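Local coordinates for D-3-phosphoglycerate dehydrogenase-related protein (Vibrio cholerae, PDB 4S1V) that probably acts as an NAD-dependent D-2-hydroxyacid dehydrogenase of the phosphoglycerate dehydrogenase type, oxidising D-3-phosphoglycerate to 3-phosphooxypyruvate, at residues G101-P106 with L155-Q160; L53-T58 with K79-I84. One frame throughout, in Å; residues are numbered along the deposited sequence.

Contact 1: G101-P106 with L155-Q160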
loop_
_atom_site.group_PDB
_atom_site.type_symbol
_atom_site.label_atom_id
_atom_site.label_comp_id
_atom_site.label_asym_id
_atom_site.label_seq_id
_atom_site.Cartn_x
_atom_site.Cartn_y
_atom_site.Cartn_z
ATOM N N GLY C 101 25.950 -32.156 7.761
ATOM C CA GLY C 101 25.382 -30.901 7.265
ATOM C C GLY C 101 26.362 -29.751 7.337
ATOM O O GLY C 101 27.317 -29.786 8.118
ATOM N N SER C 102 26.115 -28.727 6.526
ATOM C CA SER C 102 27.004 -27.586 6.414
ATOM C C SER C 102 26.393 -26.340 7.050
ATOM O O SER C 102 25.192 -26.109 6.902
ATOM C CB SER C 102 27.318 -27.318 4.945
ATOM O OG SER C 102 28.048 -26.111 4.807
ATOM N N PRO C 103 27.218 -25.536 7.764
ATOM C CA PRO C 103 26.759 -24.278 8.384
ATOM C C PRO C 103 26.752 -23.073 7.440
ATOM O O PRO C 103 26.221 -22.021 7.802
ATOM C CB PRO C 103 27.799 -24.037 9.490
ATOM C CG PRO C 103 29.038 -24.678 8.974
ATOM C CD PRO C 103 28.618 -25.843 8.118
ATOM N N VAL C 104 27.332 -23.225 6.250
ATOM C CA VAL C 104 27.524 -22.102 5.327
ATOM C C VAL C 104 26.224 -21.492 4.782
ATOM O O VAL C 104 25.992 -20.297 4.956
ATOM C CB VAL C 104 28.524 -22.443 4.185
ATOM C CG1 VAL C 104 28.724 -21.242 3.269
ATOM C CG2 VAL C 104 29.867 -22.873 4.766
ATOM N N ALA C 105 25.383 -22.294 4.129
ATOM C CA ALA C 105 24.097 -21.778 3.607
ATOM C C ALA C 105 23.211 -21.098 4.657
ATOM O O ALA C 105 22.670 -20.030 4.383
ATOM C CB ALA C 105 23.328 -22.844 2.850
ATOM N N PRO C 106 23.048 -21.717 5.849
ATOM C CA PRO C 106 22.307 -21.045 6.921
ATOM C C PRO C 106 22.908 -19.699 7.317
ATOM O O PRO C 106 22.177 -18.739 7.488
ATOM C CB PRO C 106 22.381 -22.023 8.101
ATOM C CG PRO C 106 23.052 -23.256 7.601
ATOM C CD PRO C 106 23.241 -23.152 6.126
ATOM N N LEU C 155 27.858 -18.657 19.901
ATOM C CA LEU C 155 28.960 -18.469 18.952
ATOM C C LEU C 155 29.491 -19.788 18.393
ATOM O O LEU C 155 30.698 -20.032 18.384
ATOM C CB LEU C 155 30.089 -17.621 19.573
ATOM C CG LEU C 155 31.000 -16.817 18.634
ATOM C CD1 LEU C 155 30.250 -15.679 17.953
ATOM C CD2 LEU C 155 32.209 -16.283 19.386
ATOM N N GLY C 156 28.577 -20.628 17.907
ATOM C CA GLY C 156 28.937 -21.908 17.303
ATOM C C GLY C 156 29.281 -21.738 15.839
ATOM O O GLY C 156 29.576 -20.626 15.389
ATOM N N LYS C 157 29.223 -22.839 15.091
ATOM C CA LYS C 157 29.568 -22.848 13.663
ATOM C C LYS C 157 28.845 -21.761 12.849
ATOM O O LYS C 157 29.469 -21.078 12.041
ATOM C CB LYS C 157 29.353 -24.245 13.052
ATOM C CG LYS C 157 27.948 -24.823 13.222
ATOM C CD LYS C 157 27.760 -26.138 12.470
ATOM C CE LYS C 157 26.285 -26.524 12.397
ATOM N NZ LYS C 157 25.947 -27.139 11.080
ATOM N N ILE C 158 27.544 -21.588 13.080
ATOM C CA ILE C 158 26.788 -20.538 12.391
ATOM C C ILE C 158 27.057 -19.158 12.994
ATOM O O ILE C 158 27.386 -18.222 12.267
ATOM C CB ILE C 158 25.271 -20.849 12.316
ATOM C CG1 ILE C 158 25.042 -22.149 11.539
ATOM C CG2 ILE C 158 24.527 -19.711 11.629
ATOM C CD1 ILE C 158 23.633 -22.706 11.630
ATOM N N GLY C 159 26.944 -19.041 14.318
ATOM C CA GLY C 159 27.206 -17.779 15.022
ATOM C C GLY C 159 28.519 -17.107 14.639
ATOM O O GLY C 159 28.545 -15.899 14.370
ATOM N N GLN C 160 29.602 -17.887 14.593
ATOM C CA GLN C 160 30.934 -17.357 14.266
ATOM C C GLN C 160 30.998 -16.729 12.880
ATOM O O GLN C 160 31.674 -15.714 12.679
ATOM C CB GLN C 160 31.997 -18.449 14.368
ATOM C CG GLN C 160 32.507 -18.684 15.777
ATOM C CD GLN C 160 33.388 -19.912 15.882
ATOM O OE1 GLN C 160 34.422 -20.008 15.217
ATOM N NE2 GLN C 160 32.988 -20.856 16.731
#

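Contact 2: L53-T58 with K79-I84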
loop_
_atom_site.group_PDB
_atom_site.type_symbol
_atom_site.label_atom_id
_atom_site.label_comp_id
_atom_site.label_asym_id
_atom_site.label_seq_id
_atom_site.Cartn_x
_atom_site.Cartn_y
_atom_site.Cartn_z
ATOM N N LEU C 53 14.512 -38.617 5.493
ATOM C CA LEU C 53 13.906 -37.436 6.086
ATOM C C LEU C 53 14.703 -36.177 5.797
ATOM O O LEU C 53 15.936 -36.182 5.875
ATOM C CB LEU C 53 13.770 -37.603 7.605
ATOM C CG LEU C 53 13.009 -38.817 8.131
ATOM C CD1 LEU C 53 12.902 -38.732 9.648
ATOM C CD2 LEU C 53 11.635 -38.924 7.492
ATOM N N ILE C 54 13.985 -35.098 5.491
ATOM C CA ILE C 54 14.597 -33.791 5.305
ATOM C C ILE C 54 14.505 -33.008 6.610
ATOM O O ILE C 54 13.457 -32.462 6.953
ATOM C CB ILE C 54 13.975 -33.006 4.132
ATOM C CG1 ILE C 54 13.962 -33.872 2.859
ATOM C CG2 ILE C 54 14.719 -31.684 3.925
ATOM C CD1 ILE C 54 13.469 -33.160 1.614
ATOM N N ARG C 55 15.629 -32.975 7.333
ATOM C CA ARG C 55 15.707 -32.339 8.649
ATOM C C ARG C 55 14.460 -32.657 9.489
ATOM O O ARG C 55 14.108 -33.835 9.636
ATOM C CB ARG C 55 15.973 -30.830 8.523
ATOM C CG ARG C 55 17.288 -30.490 7.830
ATOM C CD ARG C 55 18.497 -31.109 8.527
ATOM N NE ARG C 55 18.677 -30.593 9.881
ATOM C CZ ARG C 55 18.630 -31.338 10.980
ATOM N NH1 ARG C 55 18.428 -32.642 10.893
ATOM N NH2 ARG C 55 18.791 -30.779 12.170
ATOM N N GLU C 56 13.791 -31.632 10.024
ATOM C CA GLU C 56 12.669 -31.823 10.962
ATOM C C GLU C 56 11.263 -31.617 10.365
ATOM O O GLU C 56 10.313 -31.377 11.106
ATOM C CB GLU C 56 12.823 -30.903 12.192
ATOM C CG GLU C 56 14.238 -30.789 12.749
ATOM C CD GLU C 56 14.278 -30.321 14.192
ATOM O OE1 GLU C 56 13.269 -30.456 14.915
ATOM O OE2 GLU C 56 15.338 -29.831 14.620
ATOM N N ARG C 57 11.121 -31.709 9.044
ATOM C CA ARG C 57 9.828 -31.414 8.389
ATOM C C ARG C 57 8.690 -32.386 8.745
ATOM O O ARG C 57 7.517 -32.033 8.638
ATOM C CB ARG C 57 10.008 -31.329 6.877
ATOM C CG ARG C 57 10.886 -30.165 6.460
ATOM C CD ARG C 57 11.196 -30.200 4.978
ATOM N NE ARG C 57 12.190 -29.184 4.637
ATOM C CZ ARG C 57 12.537 -28.848 3.398
ATOM N NH1 ARG C 57 11.968 -29.436 2.351
ATOM N NH2 ARG C 57 13.457 -27.910 3.211
ATOM N N THR C 58 9.040 -33.596 9.175
ATOM C CA THR C 58 8.052 -34.555 9.686
ATOM C C THR C 58 8.516 -35.191 10.999
ATOM O O THR C 58 9.595 -35.771 11.060
ATOM C CB THR C 58 7.743 -35.650 8.642
ATOM O OG1 THR C 58 7.057 -35.067 7.528
ATOM C CG2 THR C 58 6.854 -36.755 9.230
ATOM N N LYS C 79 21.948 -34.313 11.374
ATOM C CA LYS C 79 21.872 -35.081 12.609
ATOM C C LYS C 79 20.430 -35.200 13.094
ATOM O O LYS C 79 19.575 -34.403 12.711
ATOM C CB LYS C 79 22.744 -34.436 13.694
ATOM C CG LYS C 79 24.238 -34.393 13.392
ATOM C CD LYS C 79 24.923 -33.333 14.248
ATOM C CE LYS C 79 26.427 -33.280 14.013
ATOM N NZ LYS C 79 27.119 -34.496 14.534
ATOM N N VAL C 80 20.170 -36.205 13.931
ATOM C CA VAL C 80 18.869 -36.360 14.592
ATOM C C VAL C 80 18.602 -35.192 15.560
ATOM O O VAL C 80 19.538 -34.571 16.075
ATOM C CB VAL C 80 18.743 -37.718 15.339
ATOM C CG1 VAL C 80 18.847 -38.885 14.362
ATOM C CG2 VAL C 80 19.784 -37.848 16.445
ATOM N N SER C 81 17.330 -34.873 15.777
ATOM C CA SER C 81 16.966 -33.879 16.787
ATOM C C SER C 81 15.529 -34.090 17.235
ATOM O O SER C 81 14.991 -35.192 17.101
ATOM C CB SER C 81 17.128 -32.427 16.276
ATOM O OG SER C 81 16.577 -32.244 14.990
ATOM N N ASN C 82 14.920 -33.031 17.759
ATOM C CA ASN C 82 13.608 -33.094 18.392
ATOM C C ASN C 82 12.476 -33.847 17.683
ATOM O O ASN C 82 11.516 -34.257 18.316
ATOM C CB ASN C 82 13.165 -31.666 18.754
ATOM C CG ASN C 82 14.141 -30.974 19.692
ATOM O OD1 ASN C 82 14.396 -31.445 20.803
ATOM N ND2 ASN C 82 14.698 -29.856 19.248
ATOM N N HIS C 83 12.598 -34.033 16.373
ATOM C CA HIS C 83 11.525 -34.614 15.565
ATOM C C HIS C 83 11.543 -36.127 15.547
ATOM O O HIS C 83 10.626 -36.750 14.990
ATOM C CB HIS C 83 11.634 -34.097 14.136
ATOM C CG HIS C 83 12.824 -34.651 13.402
ATOM N ND1 HIS C 83 14.088 -34.320 13.725
ATOM C CD2 HIS C 83 12.908 -35.590 12.375
ATOM C CE1 HIS C 83 14.940 -34.993 12.927
ATOM N NE2 HIS C 83 14.214 -35.770 12.102
ATOM N N ILE C 84 12.578 -36.729 16.140
ATOM C CA ILE C 84 12.781 -38.181 16.080
ATOM C C ILE C 84 13.350 -38.758 17.392
ATOM O O ILE C 84 14.188 -38.135 18.045
ATOM C CB ILE C 84 13.642 -38.582 14.847
ATOM C CG1 ILE C 84 13.566 -40.096 14.583
ATOM C CG2 ILE C 84 15.079 -38.092 14.985
ATOM C CD1 ILE C 84 14.229 -40.548 13.292
HETATM O O HOH W 1 13.604 -28.374 17.003
#

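Contact 1: G101-P106 with L155-Q160
Lys157 lays its aliphatic chain across the pyrrolidine ring of Pro103 at about a right angle. The closest approach, 3.6 Å, is between Lys157 CD and Pro103 CB, while Lys157 CB and CG touch the same ring. A chi1 of 56° sets CG between the backbone N and the carbonyl carbon, and from there the chain passes over the proline to bring the ammonium near the peptide before it. Lys157 NZ stays 4.2 Å from Gly101 O, so the contact between these residues is one of proximity rather than a hydrogen bond.

Ile158 supplies the second apolar surface through its longer branch. Its CG1 rests 3.9 Å from Pro103 CB, and CD1 of Ile158 continues to Pro106 CB at 3.8 Å, crossing that ring too at roughly a right angle. With chi2 extended at 168°, one branch spans both prolines. Not a single hydrogen bond joins the segments.

The second shell shapes each partner separately. Ser102 OG accepts a weak capping bond from Val104 N at 3.3 Å, at the entry to helix 104-119. In segment 155-160, Gln160 NE2 donates to Leu155 O over 2.9 Å, tying the turn to the helix that follows it. Beyond the segments, Arg161 also touches Pro103, and Ala105 O receives a hydrogen bond from Arg119 of the second subunit.

Gly156, in the turn after strand 150-153, and Gly159, in the first turn of helix 157-168, fit a GxGxxG pattern, consistent with the dinucleotide-binding turn of a Rossmann fold, here packed against the start of an interdomain helix.

Contact 2: L53-T58 with K79-I84
Ser81 OG donates to Glu56 OE2 at 2.7 Å and also accepts a weak bond from His83 ND1. It meets the carboxylate from above, 79° out of the plane. Glu56 OE2 has a second partner in Arg239, with which it forms a salt bridge, and a water links Glu56 OE1 to Asn82 ND2, donating to the former at 3.0 Å.

His83 provides the main packing surface. Glu56 CA sits over one ring face as a CH-pi contact, 3.9 Å from the centroid and 18° off the normal, while Ile84 CG2 covers the opposite face. A chi1 of 70° turns one imidazole face to the type II' turn Ile54-Arg57. Arg55 O lies over the face holding Glu56 CA, 3.1 Å from His83 NE2, but the angle is poor for bonding. Gln76 serves both instead, binding His83 NE2 through OE1 and Arg55 O through NE2.

Arg55 is deposited in two conformers; in the one described NH1 donates to Lys79 O at 2.8 Å, a bent bond to be taken with caution.

Leu53 CD1 lies at the His83 ring edge and 4.3 Å from Ile84 CD1. The two loops follow the neighbouring parallel strands 50-53 and 73-76, and lead into helices 62-66 and 86-91.

Overall arrangement
Neither contact lies wholly in a core: contact 1 is a surface meeting with no buried residue among those that touch, whereas contact 2 is partly buried, with Leu53, Thr58 and His83 enclosed. They share no helix or strand. Contact 2 joins loops after adjacent strands of the five-stranded sheet; contact 1 sets the start of helix 104-119 against the turn after strand 150-153 of the seven-stranded sheet. The chemistry follows: apolar side-chain packing covering 220 Å² in contact 1, against hydrogen bonds, a water bridge and a ring contact covering 361 Å² in contact 2. Their centres are 18 Å apart and their nearest atoms about 6 Å, without touching.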